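Local coordinates for acyl-CoA dehydrogenase (Mycobacterium thermoresistibile, PDB 3NF4), which probably oxidises acyl-CoA thioesters to the trans-2-enoyl-CoA products, passing the electrons to the flavin adenine dinucleotide it binds, at residues R41-E46 with G211-P216; P107-G112 with R119-M124; Y320-S325 with R378-R383. All blocks are in the same frame, centred on the assembly; numbering follows the deposited sequence.

Interaction 1. Residues R41-E46 with G211-P216; sequences RHEKDE and GLHAVP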
ATOM      1  N   ARG A  41     -11.534  25.046 -21.455  1.00 57.22           N
ATOM      2  CA  ARG A  41     -10.994  26.342 -21.850  1.00 57.85           C
ATOM      3  C   ARG A  41     -10.806  27.295 -20.666  1.00 56.26           C
ATOM      4  O   ARG A  41      -9.840  28.038 -20.622  1.00 56.56           O
ATOM      5  CB  ARG A  41     -11.864  26.974 -22.956  1.00 59.21           C
ATOM      6  CG  ARG A  41     -11.431  28.362 -23.403  1.00 64.14           C
ATOM      7  CD  ARG A  41      -9.976  28.373 -23.936  1.00 71.19           C
ATOM      8  NE  ARG A  41      -9.910  28.340 -25.394  1.00 77.45           N
ATOM      9  CZ  ARG A  41      -9.581  29.381 -26.159  1.00 81.33           C
ATOM     10  NH1 ARG A  41      -9.257  30.558 -25.614  1.00 81.26           N
ATOM     11  NH2 ARG A  41      -9.570  29.241 -27.482  1.00 83.76           N
ATOM     12  N   HIS A  42     -11.732  27.279 -19.723  1.00 55.71           N
ATOM     13  CA  HIS A  42     -11.626  28.117 -18.552  1.00 55.64           C
ATOM     14  C   HIS A  42     -10.553  27.638 -17.567  1.00 54.74           C
ATOM     15  O   HIS A  42      -9.931  28.458 -16.893  1.00 53.92           O
ATOM     16  CB  HIS A  42     -12.954  28.191 -17.827  1.00 56.40           C
ATOM     17  CG  HIS A  42     -13.890  29.219 -18.375  1.00 59.67           C
ATOM     18  ND1 HIS A  42     -13.634  30.572 -18.302  1.00 61.18           N
ATOM     19  CD2 HIS A  42     -15.092  29.091 -18.988  1.00 61.24           C
ATOM     20  CE1 HIS A  42     -14.636  31.235 -18.862  1.00 64.11           C
ATOM     21  NE2 HIS A  42     -15.529  30.358 -19.291  1.00 63.19           N
ATOM     22  N   GLU A  43     -10.357  26.327 -17.468  1.00 53.59           N
ATOM     23  CA  GLU A  43      -9.313  25.814 -16.596  1.00 53.51           C
ATOM     24  C   GLU A  43      -7.938  26.069 -17.210  1.00 54.13           C
ATOM     25  O   GLU A  43      -6.985  26.372 -16.504  1.00 53.11           O
ATOM     26  CB  GLU A  43      -9.506  24.323 -16.260  1.00 51.75           C
ATOM     27  CG  GLU A  43     -10.538  24.037 -15.157  1.00 50.91           C
ATOM     28  CD  GLU A  43     -10.156  24.587 -13.779  1.00 52.08           C
ATOM     29  OE1 GLU A  43      -8.937  24.638 -13.445  1.00 52.39           O
ATOM     30  OE2 GLU A  43     -11.079  24.982 -13.024  1.00 50.92           O
ATOM     31  N   LYS A  44      -7.856  25.953 -18.532  1.00 56.18           N
ATOM     32  CA  LYS A  44      -6.613  26.214 -19.255  1.00 58.07           C
ATOM     33  C   LYS A  44      -6.212  27.706 -19.209  1.00 58.86           C
ATOM     34  O   LYS A  44      -5.040  28.008 -19.039  1.00 57.46           O
ATOM     35  CB  LYS A  44      -6.705  25.729 -20.710  1.00 58.66           C
ATOM     36  CG  LYS A  44      -5.462  26.074 -21.549  1.00 63.22           C
ATOM     37  CD  LYS A  44      -5.758  26.027 -23.053  1.00 68.78           C
ATOM     38  CE  LYS A  44      -4.488  26.296 -23.907  1.00 71.43           C
ATOM     39  NZ  LYS A  44      -4.042  27.736 -23.936  1.00 71.35           N
ATOM     40  N   ASP A  45      -7.197  28.610 -19.377  1.00 60.68           N
ATOM     41  CA  ASP A  45      -6.965  30.073 -19.381  1.00 61.94           C
ATOM     42  C   ASP A  45      -6.900  30.689 -17.989  1.00 61.58           C
ATOM     43  O   ASP A  45      -6.397  31.796 -17.849  1.00 61.67           O
ATOM     44  CB  ASP A  45      -8.055  30.812 -20.155  1.00 63.44           C
ATOM     45  CG  ASP A  45      -7.917  30.675 -21.669  1.00 66.77           C
ATOM     46  OD1 ASP A  45      -6.802  30.392 -22.158  1.00 68.08           O
ATOM     47  OD2 ASP A  45      -8.942  30.876 -22.376  1.00 70.95           O
ATOM     48  N   GLU A  46      -7.419  29.968 -16.982  1.00 60.90           N
ATOM     49  CA  GLU A  46      -7.504  30.420 -15.571  1.00 60.76           C
ATOM     50  C   GLU A  46      -8.453  31.618 -15.388  1.00 61.92           C
ATOM     51  O   GLU A  46      -8.153  32.584 -14.689  1.00 62.53           O
ATOM     52  CB  GLU A  46      -6.104  30.628 -14.928  1.00 59.60           C
ATOM     53  CG  GLU A  46      -5.157  29.430 -15.173  1.00 59.31           C
ATOM     54  CD  GLU A  46      -3.874  29.391 -14.306  1.00 60.98           C
ATOM     55  OE1 GLU A  46      -3.799  30.066 -13.253  1.00 62.73           O
ATOM     56  OE2 GLU A  46      -2.924  28.662 -14.682  1.00 58.68           O
ATOM     57  N   GLY A 211      -3.517  23.303  -9.868  1.00 42.59           N
ATOM     58  CA  GLY A 211      -4.794  23.015 -10.581  1.00 42.75           C
ATOM     59  C   GLY A 211      -5.999  23.666  -9.886  1.00 42.83           C
ATOM     60  O   GLY A 211      -5.831  24.404  -8.892  1.00 41.71           O
ATOM     61  N   LEU A 212      -7.202  23.404 -10.397  1.00 43.10           N
ATOM     62  CA  LEU A 212      -8.453  23.934  -9.811  1.00 44.88           C
ATOM     63  C   LEU A 212      -8.509  25.461  -9.949  1.00 46.29           C
ATOM     64  O   LEU A 212      -8.716  26.186  -8.975  1.00 47.39           O
ATOM     65  CB  LEU A 212      -8.555  23.516  -8.341  1.00 43.91           C
ATOM     66  CG  LEU A 212      -9.861  23.113  -7.655  1.00 46.99           C
ATOM     67  CD1 LEU A 212     -10.333  21.680  -8.050  1.00 42.10           C
ATOM     68  CD2 LEU A 212      -9.702  23.239  -6.092  1.00 46.99           C
ATOM     69  N   HIS A 213      -8.299  25.944 -11.166  1.00 48.01           N
ATOM     70  CA  HIS A 213      -7.950  27.353 -11.408  1.00 49.70           C
ATOM     71  C   HIS A 213      -9.125  28.329 -11.477  1.00 51.77           C
ATOM     72  O   HIS A 213      -8.942  29.510 -11.143  1.00 53.50           O
ATOM     73  CB  HIS A 213      -7.173  27.506 -12.717  1.00 49.44           C
ATOM     74  CG  HIS A 213      -5.921  26.686 -12.798  1.00 48.16           C
ATOM     75  ND1 HIS A 213      -4.820  26.921 -11.999  1.00 49.92           N
ATOM     76  CD2 HIS A 213      -5.571  25.680 -13.631  1.00 46.42           C
ATOM     77  CE1 HIS A 213      -3.855  26.073 -12.315  1.00 49.04           C
ATOM     78  NE2 HIS A 213      -4.284  25.310 -13.306  1.00 49.88           N
ATOM     79  N   ALA A 214     -10.303  27.862 -11.920  1.00 51.64           N
ATOM     80  CA  ALA A 214     -11.386  28.749 -12.352  1.00 52.45           C
ATOM     81  C   ALA A 214     -11.969  29.699 -11.285  1.00 53.20           C
ATOM     82  O   ALA A 214     -12.102  30.893 -11.529  1.00 53.87           O
ATOM     83  CB  ALA A 214     -12.491  27.948 -12.987  1.00 52.79           C
ATOM     84  N   VAL A 215     -12.374  29.149 -10.145  1.00 52.75           N
ATOM     85  CA  VAL A 215     -12.863  29.927  -9.017  1.00 53.08           C
ATOM     86  C   VAL A 215     -11.595  30.333  -8.229  1.00 52.28           C
ATOM     87  O   VAL A 215     -10.820  29.456  -7.843  1.00 51.28           O
ATOM     88  CB  VAL A 215     -13.766  29.051  -8.113  1.00 52.91           C
ATOM     89  CG1 VAL A 215     -14.234  29.811  -6.895  1.00 54.81           C
ATOM     90  CG2 VAL A 215     -14.969  28.509  -8.877  1.00 54.19           C
ATOM     91  N   PRO A 216     -11.399  31.644  -7.968  1.00 52.01           N
ATOM     92  CA  PRO A 216     -10.131  32.067  -7.357  1.00 51.31           C
ATOM     93  C   PRO A 216     -10.045  31.799  -5.841  1.00 51.06           C
ATOM     94  O   PRO A 216     -11.059  31.773  -5.150  1.00 51.02           O
ATOM     95  CB  PRO A 216     -10.093  33.578  -7.645  1.00 52.09           C
ATOM     96  CG  PRO A 216     -11.558  33.996  -7.701  1.00 52.94           C
ATOM     97  CD  PRO A 216     -12.386  32.745  -8.013  1.00 52.85           C
TER

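Interaction 2. Residues P107-G112 with R119-M124; sequences PLLVFG and RWLPGM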
ATOM      1  N   PRO A 107     -23.496  28.874  10.094  1.00 72.12           N
ATOM      2  CA  PRO A 107     -23.550  29.577  11.385  1.00 74.17           C
ATOM      3  C   PRO A 107     -24.845  30.385  11.641  1.00 75.90           C
ATOM      4  O   PRO A 107     -25.333  30.401  12.766  1.00 77.12           O
ATOM      5  CB  PRO A 107     -22.356  30.534  11.316  1.00 73.95           C
ATOM      6  CG  PRO A 107     -21.449  29.909  10.391  1.00 72.71           C
ATOM      7  CD  PRO A 107     -22.296  29.260   9.341  1.00 71.03           C
ATOM      8  N   LEU A 108     -25.383  31.047  10.622  1.00 76.05           N
ATOM      9  CA  LEU A 108     -26.595  31.849  10.806  1.00 78.91           C
ATOM     10  C   LEU A 108     -27.807  30.942  11.042  1.00 79.80           C
ATOM     11  O   LEU A 108     -28.624  31.214  11.930  1.00 81.29           O
ATOM     12  CB  LEU A 108     -26.831  32.801   9.617  1.00 78.65           C
ATOM     13  CG  LEU A 108     -28.079  33.689   9.543  1.00 81.95           C
ATOM     14  CD1 LEU A 108     -28.302  34.509  10.831  1.00 85.20           C
ATOM     15  CD2 LEU A 108     -28.047  34.631   8.315  1.00 81.91           C
ATOM     16  N   LEU A 109     -27.886  29.857  10.267  1.00 78.71           N
ATOM     17  CA  LEU A 109     -28.996  28.932  10.335  1.00 79.49           C
ATOM     18  C   LEU A 109     -29.119  28.201  11.674  1.00 80.77           C
ATOM     19  O   LEU A 109     -30.236  27.952  12.134  1.00 82.42           O
ATOM     20  CB  LEU A 109     -28.920  27.922   9.192  1.00 77.98           C
ATOM     21  CG  LEU A 109     -29.995  26.825   9.204  1.00 78.24           C
ATOM     22  CD1 LEU A 109     -31.335  27.327   8.659  1.00 79.23           C
ATOM     23  CD2 LEU A 109     -29.518  25.586   8.444  1.00 77.30           C
ATOM     24  N   VAL A 110     -27.993  27.852  12.301  1.00 80.42           N
ATOM     25  CA  VAL A 110     -28.037  27.063  13.542  1.00 81.17           C
ATOM     26  C   VAL A 110     -27.878  27.910  14.819  1.00 83.11           C
ATOM     27  O   VAL A 110     -28.372  27.528  15.883  1.00 84.04           O
ATOM     28  CB  VAL A 110     -27.045  25.851  13.509  1.00 79.55           C
ATOM     29  CG1 VAL A 110     -26.962  25.155  14.867  1.00 80.15           C
ATOM     30  CG2 VAL A 110     -27.457  24.847  12.436  1.00 78.08           C
ATOM     31  N   PHE A 111     -27.241  29.073  14.709  1.00 83.69           N
ATOM     32  CA  PHE A 111     -26.902  29.846  15.905  1.00 85.32           C
ATOM     33  C   PHE A 111     -27.523  31.236  16.032  1.00 87.60           C
ATOM     34  O   PHE A 111     -27.523  31.812  17.128  1.00 89.34           O
ATOM     35  CB  PHE A 111     -25.391  29.932  16.064  1.00 84.27           C
ATOM     36  CG  PHE A 111     -24.708  28.593  16.038  1.00 83.11           C
ATOM     37  CD1 PHE A 111     -24.343  28.005  14.829  1.00 80.37           C
ATOM     38  CD2 PHE A 111     -24.437  27.918  17.221  1.00 83.01           C
ATOM     39  CE1 PHE A 111     -23.722  26.777  14.807  1.00 78.82           C
ATOM     40  CE2 PHE A 111     -23.812  26.690  17.202  1.00 81.77           C
ATOM     41  CZ  PHE A 111     -23.452  26.122  15.993  1.00 79.54           C
ATOM     42  N   GLY A 112     -28.062  31.766  14.937  1.00 87.43           N
ATOM     43  CA  GLY A 112     -28.572  33.127  14.938  1.00 89.85           C
ATOM     44  C   GLY A 112     -29.916  33.314  15.630  1.00 92.25           C
ATOM     45  O   GLY A 112     -30.602  32.340  15.982  1.00 91.87           O
ATOM     46  N   ARG A 119     -33.900  38.712   8.392  1.00 96.71           N
ATOM     47  CA  ARG A 119     -33.150  39.657   7.559  1.00 97.00           C
ATOM     48  C   ARG A 119     -32.466  39.020   6.334  1.00 94.93           C
ATOM     49  O   ARG A 119     -32.715  39.433   5.183  1.00 95.12           O
ATOM     50  CB  ARG A 119     -32.087  40.389   8.392  1.00 97.47           C
ATOM     51  CG  ARG A 119     -32.571  41.619   9.139  1.00101.51           C
ATOM     52  CD  ARG A 119     -31.436  42.314   9.914  1.00103.65           C
ATOM     53  NE  ARG A 119     -30.611  43.176   9.062  1.00104.06           N
ATOM     54  CZ  ARG A 119     -30.045  44.318   9.461  1.00106.01           C
ATOM     55  NH1 ARG A 119     -30.219  44.762  10.703  1.00108.56           N
ATOM     56  NH2 ARG A 119     -29.309  45.029   8.610  1.00105.35           N
ATOM     57  N   TRP A 120     -31.621  38.012   6.582  1.00 92.60           N
ATOM     58  CA  TRP A 120     -30.591  37.621   5.602  1.00 90.05           C
ATOM     59  C   TRP A 120     -30.710  36.257   4.906  1.00 88.25           C
ATOM     60  O   TRP A 120     -30.258  36.104   3.758  1.00 87.03           O
ATOM     61  CB  TRP A 120     -29.209  37.764   6.233  1.00 88.83           C
ATOM     62  CG  TRP A 120     -28.788  39.190   6.481  1.00 89.13           C
ATOM     63  CD1 TRP A 120     -28.685  40.196   5.552  1.00 88.90           C
ATOM     64  CD2 TRP A 120     -28.374  39.754   7.730  1.00 88.46           C
ATOM     65  NE1 TRP A 120     -28.241  41.350   6.153  1.00 89.50           N
ATOM     66  CE2 TRP A 120     -28.038  41.105   7.488  1.00 89.48           C
ATOM     67  CE3 TRP A 120     -28.253  39.249   9.033  1.00 88.35           C
ATOM     68  CZ2 TRP A 120     -27.586  41.956   8.501  1.00 90.64           C
ATOM     69  CZ3 TRP A 120     -27.805  40.092  10.040  1.00 89.27           C
ATOM     70  CH2 TRP A 120     -27.480  41.433   9.769  1.00 91.37           C
ATOM     71  N   LEU A 121     -31.297  35.274   5.591  1.00 88.05           N
ATOM     72  CA  LEU A 121     -31.354  33.899   5.075  1.00 86.12           C
ATOM     73  C   LEU A 121     -32.061  33.734   3.737  1.00 86.03           C
ATOM     74  O   LEU A 121     -31.554  33.029   2.868  1.00 84.80           O
ATOM     75  CB  LEU A 121     -31.909  32.906   6.110  1.00 86.24           C
ATOM     76  CG  LEU A 121     -30.923  32.098   6.967  1.00 84.39           C
ATOM     77  CD1 LEU A 121     -31.649  30.985   7.697  1.00 84.48           C
ATOM     78  CD2 LEU A 121     -29.777  31.501   6.148  1.00 82.02           C
ATOM     79  N   PRO A 122     -33.221  34.389   3.549  1.00 87.69           N
ATOM     80  CA  PRO A 122     -33.917  34.172   2.272  1.00 87.70           C
ATOM     81  C   PRO A 122     -33.137  34.615   1.035  1.00 86.59           C
ATOM     82  O   PRO A 122     -33.237  33.961  -0.003  1.00 86.06           O
ATOM     83  CB  PRO A 122     -35.228  34.965   2.442  1.00 89.97           C
ATOM     84  CG  PRO A 122     -35.481  34.925   3.929  1.00 90.68           C
ATOM     85  CD  PRO A 122     -34.083  35.086   4.525  1.00 89.93           C
ATOM     86  N   GLY A 123     -32.380  35.704   1.141  1.00 86.50           N
ATOM     87  CA  GLY A 123     -31.501  36.147   0.054  1.00 85.69           C
ATOM     88  C   GLY A 123     -30.325  35.207  -0.233  1.00 83.79           C
ATOM     89  O   GLY A 123     -29.937  35.012  -1.386  1.00 82.32           O
ATOM     90  N   MET A 124     -29.757  34.618   0.815  1.00 83.43           N
ATOM     91  CA  MET A 124     -28.668  33.646   0.639  1.00 82.32           C
ATOM     92  C   MET A 124     -29.123  32.406  -0.148  1.00 81.36           C
ATOM     93  O   MET A 124     -28.392  31.916  -1.022  1.00 80.04           O
ATOM     94  CB  MET A 124     -28.062  33.262   1.992  1.00 82.06           C
ATOM     95  CG  MET A 124     -27.364  34.445   2.666  1.00 84.16           C
ATOM     96  SD  MET A 124     -27.438  34.398   4.457  1.00 90.13           S
ATOM     97  CE  MET A 124     -26.132  33.256   4.872  1.00 85.10           C
TER

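Interaction 3. Residues Y320-S325 with R378-R383; sequences YSQQAS and RLVIAR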
ATOM      1  N   TYR A 320     -22.440  11.023  13.820  1.00 59.74           N
ATOM      2  CA  TYR A 320     -21.839  10.670  12.526  1.00 58.64           C
ATOM      3  C   TYR A 320     -20.423  11.275  12.298  1.00 57.71           C
ATOM      4  O   TYR A 320     -19.911  11.309  11.187  1.00 56.11           O
ATOM      5  CB  TYR A 320     -22.805  10.981  11.371  1.00 57.63           C
ATOM      6  CG  TYR A 320     -22.944  12.440  11.062  1.00 58.73           C
ATOM      7  CD1 TYR A 320     -23.633  13.292  11.920  1.00 60.19           C
ATOM      8  CD2 TYR A 320     -22.394  12.975   9.904  1.00 59.00           C
ATOM      9  CE1 TYR A 320     -23.767  14.630  11.646  1.00 61.56           C
ATOM     10  CE2 TYR A 320     -22.522  14.323   9.613  1.00 61.01           C
ATOM     11  CZ  TYR A 320     -23.212  15.146  10.489  1.00 62.22           C
ATOM     12  OH  TYR A 320     -23.347  16.493  10.214  1.00 64.19           O
ATOM     13  N   SER A 321     -19.814  11.718  13.388  1.00 58.57           N
ATOM     14  CA  SER A 321     -18.516  12.365  13.394  1.00 58.38           C
ATOM     15  C   SER A 321     -17.357  11.457  12.945  1.00 56.43           C
ATOM     16  O   SER A 321     -16.626  11.827  12.032  1.00 55.29           O
ATOM     17  CB  SER A 321     -18.238  12.888  14.794  1.00 60.17           C
ATOM     18  OG  SER A 321     -17.863  14.244  14.728  1.00 63.57           O
ATOM     19  N   GLN A 322     -17.188  10.299  13.598  1.00 55.38           N
ATOM     20  CA  GLN A 322     -16.177   9.325  13.212  1.00 54.39           C
ATOM     21  C   GLN A 322     -16.332   8.957  11.733  1.00 52.06           C
ATOM     22  O   GLN A 322     -15.354   8.935  10.985  1.00 50.27           O
ATOM     23  CB  GLN A 322     -16.280   8.025  14.034  1.00 55.47           C
ATOM     24  CG  GLN A 322     -15.624   8.008  15.419  1.00 59.37           C
ATOM     25  CD  GLN A 322     -14.080   8.095  15.407  1.00 61.71           C
ATOM     26  OE1 GLN A 322     -13.510   9.192  15.252  1.00 62.05           O
ATOM     27  NE2 GLN A 322     -13.410   6.952  15.626  1.00 58.52           N
ATOM     28  N   GLN A 323     -17.576   8.689  11.338  1.00 51.03           N
ATOM     29  CA  GLN A 323     -17.896   8.154  10.033  1.00 49.73           C
ATOM     30  C   GLN A 323     -17.691   9.186   8.934  1.00 49.20           C
ATOM     31  O   GLN A 323     -17.348   8.828   7.787  1.00 49.08           O
ATOM     32  CB  GLN A 323     -19.305   7.555  10.033  1.00 50.53           C
ATOM     33  CG  GLN A 323     -19.445   6.358  11.010  1.00 52.11           C
ATOM     34  CD  GLN A 323     -20.002   6.706  12.396  1.00 56.29           C
ATOM     35  OE1 GLN A 323     -20.083   7.880  12.798  1.00 57.67           O
ATOM     36  NE2 GLN A 323     -20.403   5.666  13.139  1.00 56.08           N
ATOM     37  N   ALA A 324     -17.861  10.460   9.285  1.00 48.06           N
ATOM     38  CA  ALA A 324     -17.566  11.554   8.371  1.00 47.21           C
ATOM     39  C   ALA A 324     -16.064  11.792   8.143  1.00 45.79           C
ATOM     40  O   ALA A 324     -15.680  12.141   7.040  1.00 43.38           O
ATOM     41  CB  ALA A 324     -18.278  12.887   8.812  1.00 48.24           C
ATOM     42  N   SER A 325     -15.237  11.613   9.181  1.00 45.90           N
ATOM     43  CA  SER A 325     -13.772  11.629   9.022  1.00 46.13           C
ATOM     44  C   SER A 325     -13.257  10.474   8.145  1.00 43.91           C
ATOM     45  O   SER A 325     -12.383  10.657   7.284  1.00 42.30           O
ATOM     46  CB  SER A 325     -13.060  11.588  10.385  1.00 46.82           C
ATOM     47  OG  SER A 325     -13.092  12.880  10.946  1.00 52.37           O
ATOM     48  N   ARG A 378      -6.791  11.218  10.468  1.00 42.27           N
ATOM     49  CA  ARG A 378      -6.308  10.106  11.258  1.00 43.45           C
ATOM     50  C   ARG A 378      -6.204  10.406  12.776  1.00 45.70           C
ATOM     51  O   ARG A 378      -6.420   9.517  13.631  1.00 44.73           O
ATOM     52  CB  ARG A 378      -4.955   9.602  10.720  1.00 43.36           C
ATOM     53  CG  ARG A 378      -4.989   8.993   9.275  1.00 41.76           C
ATOM     54  CD  ARG A 378      -3.569   8.473   8.864  1.00 43.15           C
ATOM     55  NE  ARG A 378      -3.639   7.674   7.648  1.00 43.42           N
ATOM     56  CZ  ARG A 378      -3.587   8.152   6.403  1.00 44.21           C
ATOM     57  NH1 ARG A 378      -3.449   9.448   6.164  1.00 44.45           N
ATOM     58  NH2 ARG A 378      -3.710   7.324   5.377  1.00 45.16           N
ATOM     59  N   LEU A 379      -5.845  11.648  13.104  1.00 47.52           N
ATOM     60  CA  LEU A 379      -5.699  12.064  14.505  1.00 50.02           C
ATOM     61  C   LEU A 379      -7.101  12.169  15.148  1.00 49.42           C
ATOM     62  O   LEU A 379      -7.324  11.684  16.252  1.00 49.87           O
ATOM     63  CB  LEU A 379      -4.889  13.372  14.600  1.00 51.61           C
ATOM     64  CG  LEU A 379      -4.637  14.030  15.965  1.00 57.17           C
ATOM     65  CD1 LEU A 379      -4.064  13.036  17.022  1.00 58.79           C
ATOM     66  CD2 LEU A 379      -3.738  15.303  15.863  1.00 61.51           C
ATOM     67  N   VAL A 380      -8.056  12.728  14.426  1.00 48.54           N
ATOM     68  CA  VAL A 380      -9.458  12.717  14.880  1.00 49.52           C
ATOM     69  C   VAL A 380      -9.994  11.288  15.161  1.00 49.64           C
ATOM     70  O   VAL A 380     -10.495  11.019  16.269  1.00 50.87           O
ATOM     71  CB  VAL A 380     -10.370  13.538  13.921  1.00 49.46           C
ATOM     72  CG1 VAL A 380     -11.872  13.171  14.036  1.00 49.27           C
ATOM     73  CG2 VAL A 380     -10.176  15.016  14.220  1.00 51.59           C
ATOM     74  N   ILE A 381      -9.829  10.375  14.197  1.00 47.56           N
ATOM     75  CA  ILE A 381     -10.248   8.978  14.347  1.00 46.83           C
ATOM     76  C   ILE A 381      -9.592   8.271  15.560  1.00 48.54           C
ATOM     77  O   ILE A 381     -10.273   7.566  16.321  1.00 48.65           O
ATOM     78  CB  ILE A 381     -10.010   8.159  13.022  1.00 44.90           C
ATOM     79  CG1 ILE A 381     -10.835   8.765  11.873  1.00 43.04           C
ATOM     80  CG2 ILE A 381     -10.357   6.698  13.230  1.00 42.23           C
ATOM     81  CD1 ILE A 381     -10.296   8.551  10.423  1.00 38.63           C
ATOM     82  N   ALA A 382      -8.280   8.427  15.731  1.00 48.87           N
ATOM     83  CA  ALA A 382      -7.622   7.804  16.883  1.00 50.79           C
ATOM     84  C   ALA A 382      -8.175   8.318  18.223  1.00 53.23           C
ATOM     85  O   ALA A 382      -8.326   7.530  19.166  1.00 54.14           O
ATOM     86  CB  ALA A 382      -6.118   7.994  16.839  1.00 50.56           C
ATOM     87  N   ARG A 383      -8.449   9.627  18.314  1.00 54.35           N
ATOM     88  CA  ARG A 383      -9.025  10.212  19.536  1.00 57.29           C
ATOM     89  C   ARG A 383     -10.391   9.584  19.865  1.00 57.15           C
ATOM     90  O   ARG A 383     -10.651   9.268  21.029  1.00 58.08           O
ATOM     91  CB  ARG A 383      -9.130  11.752  19.454  1.00 58.68           C
ATOM     92  CG  ARG A 383      -7.778  12.488  19.567  1.00 63.87           C
ATOM     93  CD  ARG A 383      -7.950  14.002  19.502  1.00 74.56           C
ATOM     94  NE  ARG A 383      -6.670  14.734  19.469  1.00 80.82           N
ATOM     95  CZ  ARG A 383      -6.504  15.968  18.972  1.00 83.06           C
ATOM     96  NH1 ARG A 383      -7.527  16.646  18.446  1.00 83.14           N
ATOM     97  NH2 ARG A 383      -5.300  16.525  18.989  1.00 84.62           N
TER

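Interaction 1. Residues R41-E46 with G211-P216
Glu43 and Glu46 join the C-terminal end of helix 39-45 to the loop 211-216 in a polar, largely buried contact, where a carboxylate receives backbone amides and a histidine ring is covered by a second carboxylate. Glu43 spreads its two oxygens over two consecutive N-H groups. His213 N donates to Glu43 OE1 over 2.7 Å, close to straight at 161° and on the syn lone pair. Ala214 N reaches Glu43 OE2 over 3.2 Å, from above the carboxylate plane, 45° out of it. The bend at chi2 turns the Glu43 carboxylate across to these amides, and OE2 also sits 3.3 Å from Ala214 CB. Trp91 NE1 gives OE2 a further hydrogen bond, so two donors grip this buried oxygen and restrict rotation of the group. In the acyl-CoA dehydrogenase fold, where a beta domain sits between two helical ones, this contact ties the N-terminal helical domain to a loop of the middle domain between strands 201-203 and 217-228. Leu212, just before the gripped amides, has its side chain about 5 Å from the bound FAD. Glu46, the first residue beyond the helix, has positive phi and lays its side chain over one face of the His213 ring. Its carboxylate is stacked nearly parallel to the ring, the planes 10° apart, with Glu46 CD 3.5 Å from His213 ND1. Nearer the backbone, Glu46 CG makes a CH-pi contact, 4.1 Å from the centroid of the His213 ring. Gly211 CA covers the opposite face, nearer the ring's edge than its centre. The charge of Glu46 is met by a salt bridge from OE2 to Arg353 of the second subunit, whose side chain also packs on His213.

Interaction 2. Residues P107-G112 with R119-M124
Leu108 of helix 106-111 carries most of the contact with helix 114-124, and its side chain can be followed outward into a wholly apolar junction. Its CB points toward the second helix. From there CG, set anti to the backbone N (chi1 177°), comes within 4.2 Å of Leu121 CG, the two leucine side chains running antiparallel alongside each other. At the tip, CD2 is the branch that touches the other helix. This methyl is 3.9 Å from Trp120 CB and equally 3.9 Å from Met124 SD, while Leu121 CG lies 4.1 Å away. One methyl group is thus received among three residues of the facing helix. Trp120 meets it through its CB, with the side chains roughly perpendicular. Met124 bends at chi2 and chi3, and both its sulfur and its terminal methyl approach the same leucine branch.

Leu109 adds a second, smaller point of contact beside the first: its CD1 rests 3.8 Å from Leu121 CD1. The two Leu121 methyls therefore divide their work, CD1 toward Leu109 and CD2 toward Leu108. No hydrogen bond links the segments, whose axes approach to 10.5 Å and cross at -133°. Beyond the pair, Pro107 and Trp120 reach strand 189-195, while Pro107 and Met124 touch strand 175-181. The arrangement is one of two short consecutive helices joined by a brief turn and packed at a steep angle, in the N-terminal helical domain of the acyl-CoA dehydrogenase fold, resting on the middle-domain sheet.

Interaction 3. Residues Y320-S325 with R378-R383
The flat amide of Gln322 meets the backbone of Ile381 edge-on, its NE2 donating to Ile381 O over 3.3 Å with the acceptor only 13° out of the amide plane. The bond is fairly straight at 159° and falls in the carbonyl plane, on a lone pair. On the same amide, Gln322 OE1 lies 3.4 Å from Ile381 CA. A bend at chi2 carries the group across to the neighbouring helix.

These helices, 321-346 and 374-383, belong to the C-terminal helical domain of the acyl-CoA dehydrogenase fold; their short segments run near antiparallel at 150°, with axes 9.5 Å apart. One turn beyond Gln322, Ser325 continues the contact. Its OG is 3.3 Å from Val380 CG1 and takes part in a hydrogen bond with Gln377 OE1, while Ser325 CB packs 3.9 Å from Ile381 CG1. Leu379, next to Val380, touches the FAD. Arg378 of this chain forms a salt bridge with Asp295 of the third subunit, on which Ile381 and Ala382 also pack.

Overall arrangement
From the N terminus, helix 39-45 comes first, and interaction 1 joins its end to residues 211-216 more than 160 residues later, linking the N-terminal helical domain with the middle beta domain. Within this long loop falls interaction 2, a short-range closure between the successive helices 106-111 and 114-124; the two contacts do not touch, their centres lying 31 Å apart. Interaction 3 follows in series, closing a mainly helical loop between helices 321-346 and 374-383 of the C-terminal domain. It lies across the chain's centre from interaction 1. Interaction 2 comes nearer to it, the nearest atoms about 10 Å apart, without touching. Interactions 1 and 3 also adjoin different neighbouring subunits.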